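Local coordinates for protein peptidoglycan glycosyltransferase (Burkholderia ambifaria, PDB 5UY7) that belongs to the penicillin-binding proteins and carries a domain of the beta-lactamase-like fold, with helices packed around an antiparallel sheet, at residues L279-H284 and R432-M437; I271-T276 and I327-I332; R395-I400 and T436-V441; G313-T316 and Q322-S325. All coordinates share one frame; numbering follows the deposited sequence. Where two conformers were deposited one is given.

In the fold
All four contacts lie within the part of the chain that belongs to the beta-lactamase-like family. Interactions 1 and 2 both use helix 273-282, at its end and start, with centres 11 Å apart; interactions 1 and 3 share helix 428-442, with centres 10 Å apart. Along the chain, interaction 4 is nested inside the loop closed by interaction 2, and the segments of interactions 1 and 2 alternate. Interaction 3 opens only after interactions 2 and 4 have closed. Interactions 2 and 4, centred 10 Å apart, meet at Lys-273 and Ser-324, residues matching the SxxK and SxN patterns of this family, so the contacts lie round what is probably the active site.

Interaction 1 of 4, residues L279-H284 and R432-M437; sequences LALDLH and REVRTM
Leu-281 reaches from the last turn of helix 273-282 toward helix 428-442 and carries most of the buried surface, meeting Glu-433, Val-434 and Met-437 with the end of its side chain. The evidence lies in CD1: this methyl is 3.7 Å from Glu-433 OE1 and 3.8 Å from Val-434 CG2, while the terminal CE of Met-437 closes in at 4.1 Å. Its twin methyl, CD2, also lies near the carboxylate, 3.9 Å from Glu-433 OE1. With CG anti to its own carbonyl carbon (chi1 -66°) and chi2 extended, Leu-281 spans backbones whose nearest CA atoms, those of Leu-281 and Glu-433, are 8.6 Å apart. Both helices belong to the helical part of the penicillin-binding fold, and the SxxK-type lysine lies near the start of helix 273-282. Glu-433 stretches its chain beyond CG so that OE1 comes over the leucine; no hydrogen bond links the two segments, and this approach is plain van der Waals contact. Pro-288 touches both Leu-281 and Glu-433. Met-437, also extended beyond CG, fills in from one turn further along and rests on Val-317 and Ile-321 of helix 317-323 as well. A polar tie lies one residue on, just as helix 273-282 ends in a Schellman motif at His-284: Asp-282 OD1 is hydrogen-bonded to Thr-430 OG1 of helix 428-442 and to Thr-427 N just before that helix.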
loop_
_atom_site.group_PDB
_atom_site.type_symbol
_atom_site.label_atom_id
_atom_site.label_comp_id
_atom_site.label_asym_id
_atom_site.label_seq_id
_atom_site.Cartn_x
_atom_site.Cartn_y
_atom_site.Cartn_z
ATOM N N LEU A 279 8.868 3.659 9.485
ATOM C CA LEU A 279 10.026 3.182 10.235
ATOM C C LEU A 279 10.827 4.337 10.823
ATOM O O LEU A 279 11.248 4.273 11.980
ATOM C CB LEU A 279 10.916 2.312 9.340
ATOM C CG LEU A 279 12.117 1.688 10.052
ATOM C CD1 LEU A 279 11.685 0.765 11.190
ATOM C CD2 LEU A 279 12.983 0.949 9.034
ATOM N N ALA A 280 11.044 5.408 10.048
ATOM C CA ALA A 280 11.807 6.540 10.576
ATOM C C ALA A 280 11.092 7.199 11.753
ATOM O O ALA A 280 11.736 7.638 12.717
ATOM C CB ALA A 280 12.071 7.555 9.463
ATOM N N LEU A 281 9.761 7.286 11.695
ATOM C CA LEU A 281 9.008 7.750 12.861
ATOM C C LEU A 281 9.188 6.803 14.043
ATOM O O LEU A 281 9.444 7.238 15.175
ATOM C CB LEU A 281 7.519 7.869 12.516
ATOM C CG LEU A 281 7.171 8.937 11.478
ATOM C CD1 LEU A 281 5.717 8.767 11.034
ATOM C CD2 LEU A 281 7.378 10.319 12.102
ATOM N N ASP A 282 9.048 5.496 13.794
ATOM C CA ASP A 282 9.094 4.514 14.868
ATOM C C ASP A 282 10.462 4.484 15.539
ATOM O O ASP A 282 10.562 4.258 16.753
ATOM C CB ASP A 282 8.740 3.133 14.313
ATOM C CG ASP A 282 7.852 2.334 15.243
ATOM O OD1 ASP A 282 6.855 2.895 15.751
ATOM O OD2 ASP A 282 8.157 1.145 15.460
ATOM N N LEU A 283 11.527 4.688 14.763
ATOM C CA LEU A 283 12.881 4.733 15.304
ATOM C C LEU A 283 13.228 6.088 15.896
ATOM O O LEU A 283 14.357 6.262 16.375
ATOM C CB LEU A 283 13.892 4.367 14.212
ATOM C CG LEU A 283 13.778 2.923 13.726
ATOM C CD1 LEU A 283 14.717 2.641 12.559
ATOM C CD2 LEU A 283 14.071 1.985 14.889
ATOM N N HIS A 284 12.288 7.038 15.881
ATOM C CA HIS A 284 12.477 8.387 16.410
ATOM C C HIS A 284 13.521 9.178 15.628
ATOM O O HIS A 284 14.084 10.144 16.149
ATOM C CB HIS A 284 12.835 8.352 17.906
ATOM C CG HIS A 284 11.939 7.462 18.715
ATOM N ND1 HIS A 284 10.589 7.701 18.861
ATOM C CD2 HIS A 284 12.198 6.329 19.412
ATOM C CE1 HIS A 284 10.055 6.759 19.619
ATOM N NE2 HIS A 284 11.009 5.913 19.965
ATOM N N ARG A 432 -0.898 5.682 13.738
ATOM C CA ARG A 432 -1.883 6.764 13.689
ATOM C C ARG A 432 -1.341 7.959 12.917
ATOM O O ARG A 432 -2.054 8.555 12.096
ATOM C CB ARG A 432 -2.278 7.174 15.109
ATOM N N GLU A 433 -0.075 8.311 13.157
ATOM C CA GLU A 433 0.550 9.422 12.429
ATOM C C GLU A 433 0.547 9.166 10.930
ATOM O O GLU A 433 0.252 10.071 10.137
ATOM C CB GLU A 433 1.985 9.641 12.926
ATOM C CG GLU A 433 2.077 10.290 14.295
ATOM C CD GLU A 433 3.494 10.291 14.860
ATOM O OE1 GLU A 433 4.326 9.485 14.395
ATOM O OE2 GLU A 433 3.770 11.108 15.771
ATOM N N VAL A 434 0.853 7.934 10.520
ATOM C CA VAL A 434 0.916 7.645 9.092
ATOM C C VAL A 434 -0.483 7.588 8.485
ATOM O O VAL A 434 -0.681 8.026 7.344
ATOM C CB VAL A 434 1.728 6.357 8.858
ATOM C CG1 VAL A 434 1.662 5.922 7.402
ATOM C CG2 VAL A 434 3.174 6.616 9.255
ATOM N N ARG A 435 -1.480 7.102 9.228
ATOM C CA ARG A 435 -2.840 7.120 8.689
ATOM C C ARG A 435 -3.276 8.548 8.385
ATOM O O ARG A 435 -3.915 8.800 7.352
ATOM C CB ARG A 435 -3.816 6.448 9.656
ATOM C CG ARG A 435 -3.663 4.910 9.711
ATOM C CD ARG A 435 -4.897 4.211 10.293
ATOM N NE ARG A 435 -5.267 4.686 11.620
ATOM C CZ ARG A 435 -4.703 4.283 12.754
ATOM N NH1 ARG A 435 -3.710 3.403 12.743
ATOM N NH2 ARG A 435 -5.137 4.767 13.910
ATOM N N THR A 436 -2.927 9.498 9.269
ATOM C CA THR A 436 -3.208 10.908 9.003
ATOM C C THR A 436 -2.539 11.354 7.707
ATOM O O THR A 436 -3.159 12.045 6.880
ATOM C CB THR A 436 -2.754 11.758 10.200
ATOM O OG1 THR A 436 -3.525 11.392 11.355
ATOM C CG2 THR A 436 -2.917 13.270 9.933
ATOM N N MET A 437 -1.283 10.944 7.495
ATOM C CA MET A 437 -0.591 11.305 6.261
ATOM C C MET A 437 -1.252 10.667 5.045
ATOM O O MET A 437 -1.335 11.289 3.980
ATOM C CB MET A 437 0.878 10.895 6.349
ATOM C CG MET A 437 1.625 11.603 7.469
ATOM S SD MET A 437 3.284 10.909 7.573
ATOM C CE MET A 437 3.931 11.799 8.998
#

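Interaction 2 of 4, residues I271-T276 and I327-I332; sequences IMKPFT and IGATKI
Ala-329 and Ile-332, one turn apart on helix 326-333, pack against Lys-273 and Thr-276, likewise one turn apart at the start of helix 273-282. Lys-273 fits the lysine of an SxxK motif, as in penicillin-binding proteins and serine beta-lactamases, and the matching SxN-type sequence runs into the first turn of helix 326-333, with Asn-326 its last residue. Near the start of 327-332, Gly-328 N donates to Ser-325 OG, the N-cap of this helix. Ala-329 then makes the closest backbone approach, its CA 6.3 Å from the CA of Lys-273. The small methyl permits this; its CB lies 4.2 Å from CG of Lys-273, touching the stem of the lysine. Beyond that point the lysine runs on almost fully extended, and NZ is hydrogen-bonded to Asn-326 OD1, Ser-270 OG and Ser-324 O. Three bonds thus fix the amino group, and a sulfate ion lies about 5 Å from the side chain. Thr-330 turns its back on the contact and packs on Ala-378 and Ser-381 of helix 374-381. Lys-331 leads elsewhere too, NZ bonding to Glu-293 O. Ile-332 completes the contact through CG2, which sits 4.1 Å from Thr-276 O. Thr-276 is oriented with CG2 anti to the backbone N, which sends OG1 to Ser-381 O and the methyl across the interface, where CG2 stands 3.6 Å from Ala-329 O.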
loop_
_atom_site.group_PDB
_atom_site.type_symbol
_atom_site.label_atom_id
_atom_site.label_comp_id
_atom_site.label_asym_id
_atom_site.label_seq_id
_atom_site.Cartn_x
_atom_site.Cartn_y
_atom_site.Cartn_z
ATOM N N ILE A 271 4.039 2.815 -3.368
ATOM C CA ILE A 271 3.293 2.165 -2.293
ATOM C C ILE A 271 4.171 1.897 -1.078
ATOM O O ILE A 271 3.656 1.763 0.042
ATOM C CB ILE A 271 2.649 0.879 -2.860
ATOM C CG1 ILE A 271 1.557 1.269 -3.860
ATOM C CG2 ILE A 271 2.090 -0.011 -1.759
ATOM C CD1 ILE A 271 1.122 0.116 -4.775
ATOM N N MET A 272 5.491 1.859 -1.257
ATOM C CA MET A 272 6.369 1.635 -0.114
ATOM C C MET A 272 6.690 2.900 0.665
ATOM O O MET A 272 7.226 2.787 1.772
ATOM C CB MET A 272 7.688 1.004 -0.554
ATOM C CG MET A 272 7.546 -0.393 -1.120
ATOM S SD MET A 272 6.659 -1.543 -0.051
ATOM C CE MET A 272 7.768 -1.581 1.360
ATOM N N LYS A 273 6.418 4.085 0.114
ATOM C CA LYS A 273 6.838 5.308 0.794
ATOM C C LYS A 273 6.266 5.417 2.205
ATOM O O LYS A 273 7.004 5.861 3.108
ATOM C CB LYS A 273 6.477 6.526 -0.071
ATOM C CG LYS A 273 7.337 6.610 -1.325
ATOM C CD LYS A 273 6.805 7.594 -2.384
ATOM C CE LYS A 273 7.793 7.660 -3.530
ATOM N NZ LYS A 273 7.260 8.325 -4.782
ATOM N N PRO A 274 5.020 5.016 2.481
ATOM C CA PRO A 274 4.539 5.074 3.869
ATOM C C PRO A 274 5.321 4.196 4.826
ATOM O O PRO A 274 5.357 4.510 6.019
ATOM C CB PRO A 274 3.083 4.612 3.752
ATOM C CG PRO A 274 2.702 5.035 2.383
ATOM C CD PRO A 274 3.901 4.741 1.552
ATOM N N PHE A 275 5.930 3.103 4.354
ATOM C CA PHE A 275 6.693 2.254 5.269
ATOM C C PHE A 275 8.056 2.853 5.570
ATOM O O PHE A 275 8.554 2.730 6.694
ATOM C CB PHE A 275 6.836 0.836 4.703
ATOM C CG PHE A 275 5.531 0.103 4.641
ATOM C CD1 PHE A 275 4.907 -0.316 5.805
ATOM C CD2 PHE A 275 4.903 -0.130 3.426
ATOM C CE1 PHE A 275 3.677 -0.964 5.766
ATOM C CE2 PHE A 275 3.673 -0.780 3.379
ATOM C CZ PHE A 275 3.064 -1.198 4.554
ATOM N N THR A 276 8.678 3.490 4.577
ATOM C CA THR A 276 9.902 4.245 4.834
ATOM C C THR A 276 9.675 5.268 5.935
ATOM O O THR A 276 10.462 5.370 6.887
ATOM C CB THR A 276 10.352 4.946 3.552
ATOM O OG1 THR A 276 10.629 3.962 2.547
ATOM C CG2 THR A 276 11.612 5.767 3.799
ATOM N N ILE A 327 12.708 11.998 -3.550
ATOM C CA ILE A 327 13.840 12.614 -2.861
ATOM C C ILE A 327 13.592 12.653 -1.360
ATOM O O ILE A 327 14.493 12.370 -0.556
ATOM C CB ILE A 327 14.105 14.015 -3.438
ATOM C CG1 ILE A 327 14.532 13.880 -4.898
ATOM C CG2 ILE A 327 15.185 14.740 -2.629
ATOM C CD1 ILE A 327 14.520 15.174 -5.646
ATOM N N GLY A 328 12.370 13.008 -0.954
ATOM C CA GLY A 328 12.056 13.021 0.466
ATOM C C GLY A 328 12.137 11.639 1.084
ATOM O O GLY A 328 12.641 11.473 2.200
ATOM N N ALA A 329 11.627 10.628 0.373
ATOM C CA ALA A 329 11.742 9.259 0.868
ATOM C C ALA A 329 13.202 8.858 1.018
ATOM O O ALA A 329 13.586 8.230 2.014
ATOM C CB ALA A 329 11.012 8.300 -0.082
ATOM N N THR A 330 14.033 9.225 0.036
ATOM C CA THR A 330 15.452 8.893 0.081
ATOM C C THR A 330 16.129 9.539 1.279
ATOM O O THR A 330 16.881 8.883 2.006
ATOM C CB THR A 330 16.132 9.342 -1.213
ATOM O OG1 THR A 330 15.608 8.584 -2.310
ATOM C CG2 THR A 330 17.657 9.147 -1.125
ATOM N N LYS A 331 15.883 10.833 1.496
ATOM C CA LYS A 331 16.592 11.513 2.577
ATOM C C LYS A 331 16.163 10.972 3.933
ATOM O O LYS A 331 16.990 10.848 4.848
ATOM C CB LYS A 331 16.377 13.027 2.484
ATOM C CG LYS A 331 17.078 13.636 1.261
ATOM C CD LYS A 331 17.098 15.143 1.328
ATOM C CE LYS A 331 17.838 15.724 0.141
ATOM N NZ LYS A 331 18.107 17.163 0.369
ATOM N N ILE A 332 14.883 10.623 4.072
ATOM C CA ILE A 332 14.418 9.979 5.294
ATOM C C ILE A 332 15.057 8.601 5.441
ATOM O O ILE A 332 15.516 8.225 6.527
ATOM C CB ILE A 332 12.881 9.917 5.284
ATOM C CG1 ILE A 332 12.309 11.330 5.425
ATOM C CG2 ILE A 332 12.371 9.013 6.380
ATOM C CD1 ILE A 332 10.776 11.384 5.188
#

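Interaction 3 of 4, residues R395-I400 and T436-V441; sequences RAYTAI and TMLETV
Leu-438 meets Tyr-397 and Ile-400 with a single methyl, CD1, which is 4.0 Å from Ile-400 CG2 and 4.3 Å from Tyr-397 CE2. The leucine is in an ordinary helix rotamer, CG anti to its carbonyl carbon and chi2 extended (178°), so the branch bearing CD1 projects straight out from helix 428-442. Ile-400 answers with its shorter branch: CG2 is the group anti to the backbone N. Tyr-397 is less relaxed. Its chi1 of -94° is turned well off the staggered position near -60°, and in this pose the hydroxyl is hydrogen-bonded to Ile-271 O beside the SxxK-type residues. Phe-275 stacks edge-to-face with the same ring. No hydrogen bond crosses this contact; the hydroxyls of Thr-398 and Thr-440 each bond back to a carbonyl of their own helix. Thr-398 OG1, which has Met-407 N as a second partner, donates to Arg-395 O over 2.6 Å, and Thr-440 OG1 does the same to Met-437 O over 2.7 Å. Met-484 of strand 477-485 touches Tyr-397, Ile-400 and Leu-438 alike, which places the contact where two helices converge on the central antiparallel sheet, an arrangement characteristic of the penicillin-binding and serine beta-lactamase fold.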
loop_
_atom_site.group_PDB
_atom_site.type_symbol
_atom_site.label_atom_id
_atom_site.label_comp_id
_atom_site.label_asym_id
_atom_site.label_seq_id
_atom_site.Cartn_x
_atom_site.Cartn_y
_atom_site.Cartn_z
ATOM N N ARG A 395 -1.551 -7.280 2.983
ATOM C CA ARG A 395 -1.244 -7.683 4.353
ATOM C C ARG A 395 -0.382 -6.641 5.052
ATOM O O ARG A 395 -0.642 -6.279 6.210
ATOM C CB ARG A 395 -0.551 -9.048 4.350
ATOM C CG ARG A 395 -0.079 -9.505 5.720
ATOM C CD ARG A 395 0.560 -10.891 5.655
ATOM N NE ARG A 395 1.660 -10.943 4.695
ATOM C CZ ARG A 395 2.307 -12.053 4.354
ATOM N NH1 ARG A 395 1.968 -13.219 4.891
ATOM N NH2 ARG A 395 3.292 -11.999 3.470
ATOM N N ALA A 396 0.650 -6.145 4.363
ATOM C CA ALA A 396 1.516 -5.132 4.965
ATOM C C ALA A 396 0.726 -3.899 5.395
ATOM O O ALA A 396 0.979 -3.339 6.470
ATOM C CB ALA A 396 2.631 -4.748 3.988
ATOM N N TYR A 397 -0.253 -3.467 4.587
ATOM C CA TYR A 397 -0.999 -2.262 4.953
ATOM C C TYR A 397 -1.897 -2.484 6.168
ATOM O O TYR A 397 -2.296 -1.505 6.810
ATOM C CB TYR A 397 -1.804 -1.735 3.751
ATOM C CG TYR A 397 -1.033 -0.670 2.984
ATOM C CD1 TYR A 397 0.089 -1.008 2.227
ATOM C CD2 TYR A 397 -1.396 0.672 3.052
ATOM C CE1 TYR A 397 0.829 -0.036 1.556
ATOM C CE2 TYR A 397 -0.670 1.647 2.373
ATOM C CZ TYR A 397 0.437 1.283 1.623
ATOM O OH TYR A 397 1.158 2.265 0.966
ATOM N N THR A 398 -2.207 -3.741 6.524
ATOM C CA THR A 398 -2.959 -3.942 7.758
ATOM C C THR A 398 -2.146 -3.505 8.962
ATOM O O THR A 398 -2.730 -3.150 9.981
ATOM C CB THR A 398 -3.429 -5.400 7.950
ATOM O OG1 THR A 398 -2.304 -6.274 8.171
ATOM C CG2 THR A 398 -4.275 -5.870 6.746
ATOM N N ALA A 399 -0.810 -3.495 8.863
ATOM C CA ALA A 399 -0.004 -3.024 9.983
ATOM C C ALA A 399 -0.258 -1.551 10.243
ATOM O O ALA A 399 -0.300 -1.117 11.396
ATOM C CB ALA A 399 1.481 -3.275 9.720
ATOM N N ILE A 400 -0.447 -0.766 9.182
ATOM C CA ILE A 400 -0.731 0.649 9.365
ATOM C C ILE A 400 -2.170 0.838 9.812
ATOM O O ILE A 400 -2.472 1.718 10.622
ATOM C CB ILE A 400 -0.429 1.407 8.056
ATOM C CG1 ILE A 400 1.080 1.387 7.789
ATOM C CG2 ILE A 400 -0.979 2.849 8.103
ATOM C CD1 ILE A 400 1.445 1.903 6.398
ATOM N N THR A 436 -2.927 9.498 9.269
ATOM C CA THR A 436 -3.208 10.908 9.003
ATOM C C THR A 436 -2.539 11.354 7.707
ATOM O O THR A 436 -3.159 12.045 6.880
ATOM C CB THR A 436 -2.754 11.758 10.200
ATOM O OG1 THR A 436 -3.525 11.392 11.355
ATOM C CG2 THR A 436 -2.917 13.270 9.933
ATOM N N MET A 437 -1.283 10.944 7.495
ATOM C CA MET A 437 -0.591 11.305 6.261
ATOM C C MET A 437 -1.252 10.667 5.045
ATOM O O MET A 437 -1.335 11.289 3.980
ATOM C CB MET A 437 0.878 10.895 6.349
ATOM C CG MET A 437 1.625 11.603 7.469
ATOM S SD MET A 437 3.284 10.909 7.573
ATOM C CE MET A 437 3.931 11.799 8.998
ATOM N N LEU A 438 -1.720 9.426 5.181
ATOM C CA LEU A 438 -2.339 8.756 4.034
ATOM C C LEU A 438 -3.615 9.464 3.586
ATOM O O LEU A 438 -3.949 9.433 2.397
ATOM C CB LEU A 438 -2.645 7.297 4.368
ATOM C CG LEU A 438 -1.447 6.352 4.489
ATOM C CD1 LEU A 438 -1.951 4.964 4.863
ATOM C CD2 LEU A 438 -0.615 6.288 3.199
ATOM N N GLU A 439 -4.345 10.089 4.514
ATOM C CA GLU A 439 -5.521 10.861 4.114
ATOM C C GLU A 439 -5.145 12.024 3.208
ATOM O O GLU A 439 -5.932 12.404 2.328
ATOM C CB GLU A 439 -6.259 11.411 5.335
ATOM C CG GLU A 439 -6.925 10.386 6.197
ATOM C CD GLU A 439 -7.848 11.028 7.235
ATOM O OE1 GLU A 439 -8.812 11.715 6.841
ATOM O OE2 GLU A 439 -7.562 10.871 8.436
ATOM N N THR A 440 -3.969 12.637 3.425
ATOM C CA THR A 440 -3.611 13.797 2.612
ATOM C C THR A 440 -3.345 13.414 1.164
ATOM O O THR A 440 -3.395 14.284 0.286
ATOM C CB THR A 440 -2.389 14.540 3.182
ATOM O OG1 THR A 440 -1.184 13.781 2.968
ATOM C CG2 THR A 440 -2.575 14.835 4.680
ATOM N N VAL A 441 -3.096 12.129 0.898
ATOM C CA VAL A 441 -2.791 11.669 -0.455
ATOM C C VAL A 441 -3.978 11.885 -1.386
ATOM O O VAL A 441 -3.806 12.191 -2.571
ATOM C CB VAL A 441 -2.378 10.184 -0.419
ATOM C CG1 VAL A 441 -2.254 9.631 -1.833
ATOM C CG2 VAL A 441 -1.077 9.999 0.362
#

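Interaction 4 of 4, residues G313-T316 and Q322-S325; sequences GTLT and QKSS
Leu-315, in the short strand 314-316, divides its two methyls between Lys-323 and Ser-325, and this pair of contacts makes up the packed side of the interface. CD2 lies 4.1 Å from Lys-323 CG, and CD1 lies 4.1 Å from Ser-325 CB. The leucine crosses the lysine chain at about a right angle. The intervening helix 317-323 folds the chain back on itself, bringing residues eight and ten positions apart together, and the CA atoms of Leu-315 and Lys-323 stay 8.7 Å apart. Away from this apolar patch the contact thins out. Lys-323 bends at chi2 (-62°), and its end departs from the strand to bond through NZ with Gly-445 O, so only the first part of that chain is used. On the strand, Thr-314 is exposed and hydrogen-bonds to Glu-293 OE1 through OG1. Ser-324 leaves the helix in a Schellman motif and its CB points away from the strand; its OG is hydrogen-bonded to Lys-461 NZ, consistent with the SxN and KSG elements of the family meeting there. The two N-caps are satisfied beyond the segments: Thr-316 OG1 holds Gly-319 N, and Ser-325 OG pairs with Asp-308 OD2. With no hydrogen bond crossing between the segments, their union rests on van der Waals contact of carbons, while every polar side-chain bond named here leads to a residue beyond them.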
loop_
_atom_site.group_PDB
_atom_site.type_symbol
_atom_site.label_atom_id
_atom_site.label_comp_id
_atom_site.label_asym_id
_atom_site.label_seq_id
_atom_site.Cartn_x
_atom_site.Cartn_y
_atom_site.Cartn_z
ATOM N N GLY A 313 10.300 21.613 -3.055
ATOM C CA GLY A 313 10.898 22.470 -2.057
ATOM C C GLY A 313 10.968 21.809 -0.689
ATOM O O GLY A 313 11.149 20.597 -0.553
ATOM N N THR A 314 10.825 22.637 0.345
ATOM C CA THR A 314 10.880 22.155 1.716
ATOM C C THR A 314 9.541 21.534 2.089
ATOM O O THR A 314 8.497 22.188 1.980
ATOM C CB THR A 314 11.216 23.293 2.676
ATOM O OG1 THR A 314 12.392 23.971 2.223
ATOM C CG2 THR A 314 11.454 22.741 4.078
ATOM N N LEU A 315 9.573 20.277 2.519
ATOM C CA LEU A 315 8.381 19.547 2.920
ATOM C C LEU A 315 8.528 19.094 4.365
ATOM O O LEU A 315 9.639 18.867 4.849
ATOM C CB LEU A 315 8.147 18.313 2.038
ATOM C CG LEU A 315 7.931 18.559 0.544
ATOM C CD1 LEU A 315 7.849 17.237 -0.212
ATOM C CD2 LEU A 315 6.671 19.397 0.349
ATOM N N THR A 316 7.403 18.958 5.055
ATOM C CA THR A 316 7.450 18.152 6.266
ATOM C C THR A 316 7.509 16.682 5.878
ATOM O O THR A 316 7.283 16.308 4.727
ATOM C CB THR A 316 6.220 18.375 7.139
ATOM O OG1 THR A 316 5.053 18.010 6.384
ATOM C CG2 THR A 316 6.113 19.832 7.582
ATOM N N GLN A 322 2.413 13.179 1.264
ATOM C CA GLN A 322 1.404 13.894 0.481
ATOM C C GLN A 322 1.818 14.070 -0.980
ATOM O O GLN A 322 1.007 13.872 -1.894
ATOM C CB GLN A 322 1.147 15.260 1.127
ATOM C CG GLN A 322 0.109 16.118 0.430
ATOM C CD GLN A 322 0.218 17.557 0.871
ATOM O OE1 GLN A 322 1.325 18.070 1.044
ATOM N NE2 GLN A 322 -0.920 18.209 1.086
ATOM N N LYS A 323 3.070 14.460 -1.218
ATOM C CA LYS A 323 3.557 14.770 -2.559
ATOM C C LYS A 323 4.214 13.581 -3.247
ATOM O O LYS A 323 4.617 13.701 -4.415
ATOM C CB LYS A 323 4.548 15.939 -2.483
ATOM C CG LYS A 323 3.950 17.224 -1.896
ATOM C CD LYS A 323 2.801 17.756 -2.747
ATOM C CE LYS A 323 2.314 19.098 -2.215
ATOM N NZ LYS A 323 1.181 19.626 -3.018
ATOM N N SER A 324 4.328 12.446 -2.556
ATOM C CA SER A 324 4.925 11.231 -3.111
ATOM C C SER A 324 6.349 11.492 -3.595
ATOM O O SER A 324 6.754 11.049 -4.668
ATOM C CB SER A 324 4.065 10.659 -4.241
ATOM O OG SER A 324 4.391 9.295 -4.470
ATOM N N SER A 325 7.126 12.189 -2.764
ATOM C CA SER A 325 8.469 12.618 -3.150
ATOM C C SER A 325 9.462 11.459 -3.041
ATOM O O SER A 325 9.639 10.888 -1.959
ATOM C CB SER A 325 8.898 13.785 -2.256
ATOM O OG SER A 325 10.262 14.131 -2.465
#